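Local coordinates for Dps family protein (Staphylococcus aureus subsp. aureus, PDB 2D5K) that probably stores iron and guards DNA against oxidative damage as a twelve-subunit ferritin-like cage of the Dps family, at residues B[8-19]-B[106-117]. Numbering follows the deposited sequence.
Sequences VVKELNQQVANW and ISKQLENAIEIA
Two antiparallel helices of the Dps four-helix bundle, 5-32 and 92-120, meet where Asn18 and Gln15 of the first grip Gln109 of the second. The segment axes come within 9.6 Å at a crossing angle of -152°. Gln109 reaches across with CD anti to CA (chi2 -163°) and delivers OE1 to two donors. Asn18 ND2 lies in the carbonyl plane at 2.8 Å from Gln109 OE1, whereas Gln15 NE2, 3.2 Å from the same oxygen, approaches from above that plane. The Gln15 and Gln109 side chains overlap while pointing opposite ways, their amide planes 79° apart. Asn18 ND2 also donates to Gln15 OE1, so its amide links both glutamines; Asn18 OD1 takes Gln14 NE2 and the backbone N of Ile82, which ties this polar cluster to the loop after helix 74-80. Gln14 lays its CG and CD against the Gln109 amide. Deeper in the bundle, Leu110 CD2 packs on Gln15 CD at 3.8 Å, and Ile106 CD1 packs against the indole at Trp19 CZ2, 3.8 Å away. Toward the other end, Glu11 is a knob among Gln109, Asn112, Ala113 and Ile116. Its chain folds back at chi2, bringing OE1 to 3.6 Å from Ala113 CB. A water donates to Glu11 OE1 (2.7 Å) and to Gln109 O while accepting from Asn112 ND2, bridging the helices. Val8 CG2 reaches Ala117 CA at 3.8 Å. With small Ala113 under the Glu11 knob and an amide cluster centred on buried Asn18 and Gln15, this is an antiparallel helix pair of the ferritin-like four-helix bundle.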
ATOM      1  N   VAL B   8      10.161  15.517 -37.729  1.00 19.25           N
ATOM      2  CA  VAL B   8       9.517  15.163 -36.468  1.00 17.85           C
ATOM      3  C   VAL B   8      10.502  15.295 -35.310  1.00 19.05           C
ATOM      4  O   VAL B   8      10.144  15.780 -34.237  1.00 17.69           O
ATOM      5  CB  VAL B   8       8.958  13.724 -36.512  1.00 18.07           C
ATOM      6  CG1 VAL B   8       8.222  13.407 -35.217  1.00 18.25           C
ATOM      7  CG2 VAL B   8       8.009  13.577 -37.698  1.00 19.05           C
ATOM      8  N   VAL B   9      11.743  14.867 -35.523  1.00 17.94           N
ATOM      9  CA  VAL B   9      12.754  14.976 -34.475  1.00 19.49           C
ATOM     10  C   VAL B   9      12.918  16.440 -34.078  1.00 20.15           C
ATOM     11  O   VAL B   9      13.095  16.762 -32.904  1.00 19.42           O
ATOM     12  CB  VAL B   9      14.111  14.413 -34.946  1.00 19.83           C
ATOM     13  CG1 VAL B   9      15.203  14.748 -33.930  1.00 20.17           C
ATOM     14  CG2 VAL B   9      14.006  12.907 -35.112  1.00 19.38           C
ATOM     15  N   LYS B  10      12.854  17.324 -35.067  1.00 20.46           N
ATOM     16  CA  LYS B  10      12.976  18.757 -34.833  1.00 21.85           C
ATOM     17  C   LYS B  10      11.840  19.215 -33.912  1.00 20.82           C
ATOM     18  O   LYS B  10      12.051  20.015 -32.997  1.00 18.50           O
ATOM     19  CB  LYS B  10      12.911  19.498 -36.173  1.00 25.75           C
ATOM     20  CG  LYS B  10      13.185  20.991 -36.112  1.00 33.62           C
ATOM     21  CD  LYS B  10      12.003  21.770 -35.560  1.00 37.98           C
ATOM     22  CE  LYS B  10      12.177  23.257 -35.812  1.00 40.83           C
ATOM     23  NZ  LYS B  10      12.318  23.533 -37.269  1.00 42.55           N
ATOM     24  N   GLU B  11      10.635  18.706 -34.164  1.00 18.50           N
ATOM     25  CA  GLU B  11       9.474  19.052 -33.348  1.00 17.65           C
ATOM     26  C   GLU B  11       9.615  18.479 -31.939  1.00 17.15           C
ATOM     27  O   GLU B  11       9.230  19.121 -30.959  1.00 16.90           O
ATOM     28  CB  GLU B  11       8.187  18.516 -33.985  1.00 18.87           C
ATOM     29  CG  GLU B  11       7.798  19.193 -35.292  1.00 20.04           C
ATOM     30  CD  GLU B  11       7.690  20.700 -35.156  1.00 22.72           C
ATOM     31  OE1 GLU B  11       7.128  21.169 -34.142  1.00 20.70           O
ATOM     32  OE2 GLU B  11       8.159  21.415 -36.069  1.00 23.07           O
ATOM     33  N   LEU B  12      10.153  17.267 -31.842  1.00 15.37           N
ATOM     34  CA  LEU B  12      10.344  16.625 -30.546  1.00 16.43           C
ATOM     35  C   LEU B  12      11.366  17.398 -29.712  1.00 17.58           C
ATOM     36  O   LEU B  12      11.140  17.657 -28.526  1.00 16.35           O
ATOM     37  CB  LEU B  12      10.800  15.169 -30.731  1.00 16.57           C
ATOM     38  CG  LEU B  12       9.719  14.189 -31.212  1.00 15.94           C
ATOM     39  CD1 LEU B  12      10.363  12.907 -31.737  1.00 17.07           C
ATOM     40  CD2 LEU B  12       8.765  13.879 -30.061  1.00 12.94           C
ATOM     41  N   ASN B  13      12.482  17.774 -30.329  1.00 17.06           N
ATOM     42  CA  ASN B  13      13.505  18.523 -29.607  1.00 18.53           C
ATOM     43  C   ASN B  13      13.016  19.907 -29.196  1.00 19.67           C
ATOM     44  O   ASN B  13      13.420  20.425 -28.157  1.00 20.24           O
ATOM     45  CB  ASN B  13      14.790  18.651 -30.434  1.00 19.31           C
ATOM     46  CG  ASN B  13      15.766  17.525 -30.158  1.00 19.61           C
ATOM     47  OD1 ASN B  13      15.883  17.059 -29.023  1.00 21.07           O
ATOM     48  ND2 ASN B  13      16.481  17.088 -31.192  1.00 20.91           N
ATOM     49  N   GLN B  14      12.149  20.502 -30.008  1.00 19.95           N
ATOM     50  CA  GLN B  14      11.604  21.814 -29.684  1.00 19.52           C
ATOM     51  C   GLN B  14      10.898  21.720 -28.335  1.00 18.25           C
ATOM     52  O   GLN B  14      11.015  22.620 -27.504  1.00 16.55           O
ATOM     53  CB  GLN B  14      10.617  22.270 -30.760  1.00 20.38           C
ATOM     54  CG  GLN B  14       9.845  23.544 -30.415  1.00 24.14           C
ATOM     55  CD  GLN B  14      10.730  24.782 -30.352  1.00 27.04           C
ATOM     56  OE1 GLN B  14      11.343  25.172 -31.347  1.00 27.93           O
ATOM     57  NE2 GLN B  14      10.796  25.403 -29.179  1.00 21.91           N
ATOM     58  N   GLN B  15      10.172  20.625 -28.112  1.00 16.59           N
ATOM     59  CA  GLN B  15       9.472  20.441 -26.847  1.00 16.47           C
ATOM     60  C   GLN B  15      10.429  20.051 -25.722  1.00 18.04           C
ATOM     61  O   GLN B  15      10.233  20.452 -24.578  1.00 16.41           O
ATOM     62  CB  GLN B  15       8.365  19.390 -26.980  1.00 17.96           C
ATOM     63  CG  GLN B  15       7.238  19.787 -27.933  1.00 15.94           C
ATOM     64  CD  GLN B  15       6.719  21.190 -27.670  1.00 17.06           C
ATOM     65  OE1 GLN B  15       6.492  21.576 -26.523  1.00 17.14           O
ATOM     66  NE2 GLN B  15       6.523  21.958 -28.736  1.00 15.60           N
ATOM     67  N   VAL B  16      11.462  19.270 -26.030  1.00 19.91           N
ATOM     68  CA  VAL B  16      12.418  18.899 -24.987  1.00 20.01           C
ATOM     69  C   VAL B  16      13.023  20.198 -24.463  1.00 19.45           C
ATOM     70  O   VAL B  16      13.197  20.377 -23.253  1.00 19.00           O
ATOM     71  CB  VAL B  16      13.555  17.992 -25.524  1.00 21.83           C
ATOM     72  CG1 VAL B  16      14.586  17.744 -24.424  1.00 22.80           C
ATOM     73  CG2 VAL B  16      12.985  16.666 -25.996  1.00 22.13           C
ATOM     74  N   ALA B  17      13.321  21.109 -25.386  1.00 18.00           N
ATOM     75  CA  ALA B  17      13.890  22.408 -25.043  1.00 19.05           C
ATOM     76  C   ALA B  17      12.900  23.240 -24.229  1.00 17.12           C
ATOM     77  O   ALA B  17      13.249  23.757 -23.167  1.00 15.93           O
ATOM     78  CB  ALA B  17      14.284  23.155 -26.309  1.00 18.61           C
ATOM     79  N   ASN B  18      11.670  23.369 -24.727  1.00 16.20           N
ATOM     80  CA  ASN B  18      10.636  24.135 -24.028  1.00 15.32           C
ATOM     81  C   ASN B  18      10.443  23.682 -22.588  1.00 15.73           C
ATOM     82  O   ASN B  18      10.427  24.493 -21.666  1.00 15.82           O
ATOM     83  CB  ASN B  18       9.268  23.992 -24.707  1.00 15.47           C
ATOM     84  CG  ASN B  18       9.194  24.667 -26.058  1.00 18.53           C
ATOM     85  OD1 ASN B  18       9.957  25.584 -26.361  1.00 17.98           O
ATOM     86  ND2 ASN B  18       8.238  24.228 -26.876  1.00 16.42           N
ATOM     87  N   TRP B  19      10.283  22.377 -22.401  1.00 14.55           N
ATOM     88  CA  TRP B  19      10.029  21.852 -21.076  1.00 14.25           C
ATOM     89  C   TRP B  19      11.231  21.797 -20.151  1.00 14.98           C
ATOM     90  O   TRP B  19      11.075  21.773 -18.932  1.00 15.08           O
ATOM     91  CB  TRP B  19       9.326  20.499 -21.194  1.00 16.04           C
ATOM     92  CG  TRP B  19       7.950  20.683 -21.785  1.00 17.04           C
ATOM     93  CD1 TRP B  19       7.595  20.577 -23.104  1.00 19.49           C
ATOM     94  CD2 TRP B  19       6.777  21.123 -21.090  1.00 18.69           C
ATOM     95  NE1 TRP B  19       6.273  20.932 -23.271  1.00 18.97           N
ATOM     96  CE2 TRP B  19       5.750  21.270 -22.051  1.00 19.58           C
ATOM     97  CE3 TRP B  19       6.496  21.412 -19.748  1.00 20.33           C
ATOM     98  CZ2 TRP B  19       4.460  21.692 -21.710  1.00 19.77           C
ATOM     99  CZ3 TRP B  19       5.211  21.833 -19.409  1.00 22.92           C
ATOM    100  CH2 TRP B  19       4.211  21.968 -20.390  1.00 23.09           C
ATOM    101  N   ILE B 106       2.723  26.872 -26.465  1.00 13.77           N
ATOM    102  CA  ILE B 106       3.096  25.476 -26.633  1.00 12.58           C
ATOM    103  C   ILE B 106       1.976  24.689 -27.312  1.00 13.96           C
ATOM    104  O   ILE B 106       2.230  23.885 -28.209  1.00 13.93           O
ATOM    105  CB  ILE B 106       3.431  24.839 -25.267  1.00 12.92           C
ATOM    106  CG1 ILE B 106       4.732  25.450 -24.736  1.00 14.94           C
ATOM    107  CG2 ILE B 106       3.544  23.313 -25.400  1.00 13.88           C
ATOM    108  CD1 ILE B 106       5.000  25.167 -23.265  1.00 15.85           C
ATOM    109  N   SER B 107       0.735  24.921 -26.895  1.00 13.46           N
ATOM    110  CA  SER B 107      -0.380  24.199 -27.494  1.00 13.79           C
ATOM    111  C   SER B 107      -0.450  24.473 -28.994  1.00 15.04           C
ATOM    112  O   SER B 107      -0.749  23.576 -29.780  1.00 14.40           O
ATOM    113  CB  SER B 107      -1.702  24.590 -26.830  1.00 13.96           C
ATOM    114  OG  SER B 107      -2.769  23.825 -27.370  1.00 15.62           O
ATOM    115  N   LYS B 108      -0.173  25.712 -29.390  1.00 14.70           N
ATOM    116  CA  LYS B 108      -0.195  26.071 -30.803  1.00 15.45           C
ATOM    117  C   LYS B 108       0.929  25.341 -31.543  1.00 14.37           C
ATOM    118  O   LYS B 108       0.735  24.850 -32.658  1.00 13.74           O
ATOM    119  CB  LYS B 108      -0.040  27.587 -30.971  1.00 18.07           C
ATOM    120  CG  LYS B 108      -0.072  28.047 -32.419  1.00 23.01           C
ATOM    121  CD  LYS B 108      -0.046  29.569 -32.523  1.00 28.29           C
ATOM    122  CE  LYS B 108      -0.049  30.019 -33.981  1.00 30.24           C
ATOM    123  NZ  LYS B 108       0.011  31.505 -34.103  1.00 34.54           N
ATOM    124  N   GLN B 109       2.105  25.271 -30.923  1.00 14.45           N
ATOM    125  CA  GLN B 109       3.235  24.568 -31.531  1.00 15.04           C
ATOM    126  C   GLN B 109       2.893  23.096 -31.675  1.00 14.90           C
ATOM    127  O   GLN B 109       3.225  22.459 -32.677  1.00 15.01           O
ATOM    128  CB  GLN B 109       4.493  24.659 -30.666  1.00 17.37           C
ATOM    129  CG  GLN B 109       5.253  25.957 -30.707  1.00 22.60           C
ATOM    130  CD  GLN B 109       6.654  25.783 -30.149  1.00 25.24           C
ATOM    131  OE1 GLN B 109       6.848  25.108 -29.134  1.00 21.96           O
ATOM    132  NE2 GLN B 109       7.639  26.389 -30.807  1.00 24.15           N
ATOM    133  N   LEU B 110       2.239  22.548 -30.655  1.00 14.22           N
ATOM    134  CA  LEU B 110       1.879  21.137 -30.680  1.00 13.05           C
ATOM    135  C   LEU B 110       0.868  20.809 -31.776  1.00 14.60           C
ATOM    136  O   LEU B 110       0.900  19.720 -32.344  1.00 13.57           O
ATOM    137  CB  LEU B 110       1.344  20.703 -29.310  1.00 13.11           C
ATOM    138  CG  LEU B 110       2.389  20.631 -28.192  1.00 13.35           C
ATOM    139  CD1 LEU B 110       1.703  20.406 -26.858  1.00 13.75           C
ATOM    140  CD2 LEU B 110       3.375  19.502 -28.483  1.00 14.20           C
ATOM    141  N   GLU B 111      -0.026  21.747 -32.078  1.00 15.00           N
ATOM    142  CA  GLU B 111      -1.017  21.515 -33.124  1.00 15.61           C
ATOM    143  C   GLU B 111      -0.263  21.265 -34.431  1.00 16.97           C
ATOM    144  O   GLU B 111      -0.579  20.342 -35.181  1.00 16.32           O
ATOM    145  CB  GLU B 111      -1.945  22.733 -33.259  1.00 17.38           C
ATOM    146  CG  GLU B 111      -3.073  22.587 -34.285  1.00 18.83           C
ATOM    147  CD  GLU B 111      -4.151  21.581 -33.889  1.00 20.05           C
ATOM    148  OE1 GLU B 111      -4.102  21.036 -32.761  1.00 17.98           O
ATOM    149  OE2 GLU B 111      -5.063  21.338 -34.716  1.00 20.49           O
ATOM    150  N   ASN B 112       0.756  22.081 -34.684  1.00 16.81           N
ATOM    151  CA  ASN B 112       1.568  21.949 -35.887  1.00 16.92           C
ATOM    152  C   ASN B 112       2.414  20.676 -35.835  1.00 16.10           C
ATOM    153  O   ASN B 112       2.543  19.968 -36.830  1.00 17.70           O
ATOM    154  CB  ASN B 112       2.471  23.175 -36.048  1.00 18.90           C
ATOM    155  CG  ASN B 112       3.306  23.124 -37.313  1.00 22.26           C
ATOM    156  OD1 ASN B 112       2.780  22.966 -38.413  1.00 24.36           O
ATOM    157  ND2 ASN B 112       4.617  23.263 -37.161  1.00 24.55           N
ATOM    158  N   ALA B 113       2.982  20.387 -34.667  1.00 14.24           N
ATOM    159  CA  ALA B 113       3.813  19.198 -34.491  1.00 14.13           C
ATOM    160  C   ALA B 113       3.023  17.920 -34.754  1.00 14.58           C
ATOM    161  O   ALA B 113       3.551  16.955 -35.313  1.00 14.85           O
ATOM    162  CB  ALA B 113       4.391  19.171 -33.072  1.00 14.20           C
ATOM    163  N   ILE B 114       1.763  17.914 -34.327  1.00 14.73           N
ATOM    164  CA  ILE B 114       0.884  16.764 -34.514  1.00 14.78           C
ATOM    165  C   ILE B 114       0.669  16.515 -36.005  1.00 17.13           C
ATOM    166  O   ILE B 114       0.713  15.376 -36.476  1.00 16.02           O
ATOM    167  CB  ILE B 114      -0.469  17.016 -33.808  1.00 14.31           C
ATOM    168  CG1 ILE B 114      -0.266  16.946 -32.290  1.00 14.31           C
ATOM    169  CG2 ILE B 114      -1.520  16.012 -34.280  1.00 14.71           C
ATOM    170  CD1 ILE B 114      -1.370  17.617 -31.486  1.00 14.26           C
ATOM    171  N   GLU B 115       0.440  17.593 -36.745  1.00 18.07           N
ATOM    172  CA  GLU B 115       0.230  17.497 -38.182  1.00 20.17           C
ATOM    173  C   GLU B 115       1.485  16.969 -38.874  1.00 18.85           C
ATOM    174  O   GLU B 115       1.404  16.102 -39.742  1.00 18.31           O
ATOM    175  CB  GLU B 115      -0.142  18.870 -38.744  1.00 23.09           C
ATOM    176  CG  GLU B 115      -0.181  18.933 -40.259  1.00 32.16           C
ATOM    177  CD  GLU B 115      -0.693  20.263 -40.767  1.00 37.73           C
ATOM    178  OE1 GLU B 115      -0.212  21.312 -40.281  1.00 41.01           O
ATOM    179  OE2 GLU B 115      -1.573  20.262 -41.657  1.00 42.34           O
ATOM    180  N   ILE B 116       2.641  17.497 -38.482  1.00 17.52           N
ATOM    181  CA  ILE B 116       3.918  17.083 -39.057  1.00 18.17           C
ATOM    182  C   ILE B 116       4.180  15.600 -38.814  1.00 17.80           C
ATOM    183  O   ILE B 116       4.553  14.867 -39.728  1.00 18.44           O
ATOM    184  CB  ILE B 116       5.095  17.898 -38.455  1.00 19.45           C
ATOM    185  CG1 ILE B 116       4.923  19.384 -38.786  1.00 22.11           C
ATOM    186  CG2 ILE B 116       6.431  17.370 -38.975  1.00 19.07           C
ATOM    187  CD1 ILE B 116       4.672  19.660 -40.246  1.00 27.28           C
ATOM    188  N   ALA B 117       3.983  15.164 -37.574  1.00 17.09           N
ATOM    189  CA  ALA B 117       4.206  13.766 -37.218  1.00 16.68           C
ATOM    190  C   ALA B 117       3.306  12.841 -38.032  1.00 16.65           C
ATOM    191  O   ALA B 117       3.765  11.836 -38.580  1.00 17.72           O
ATOM    192  CB  ALA B 117       3.957  13.567 -35.730  1.00 15.04           C
TER
HETATM  193  O   HOH W   1       5.471  23.265 -34.264  1.00 22.31           O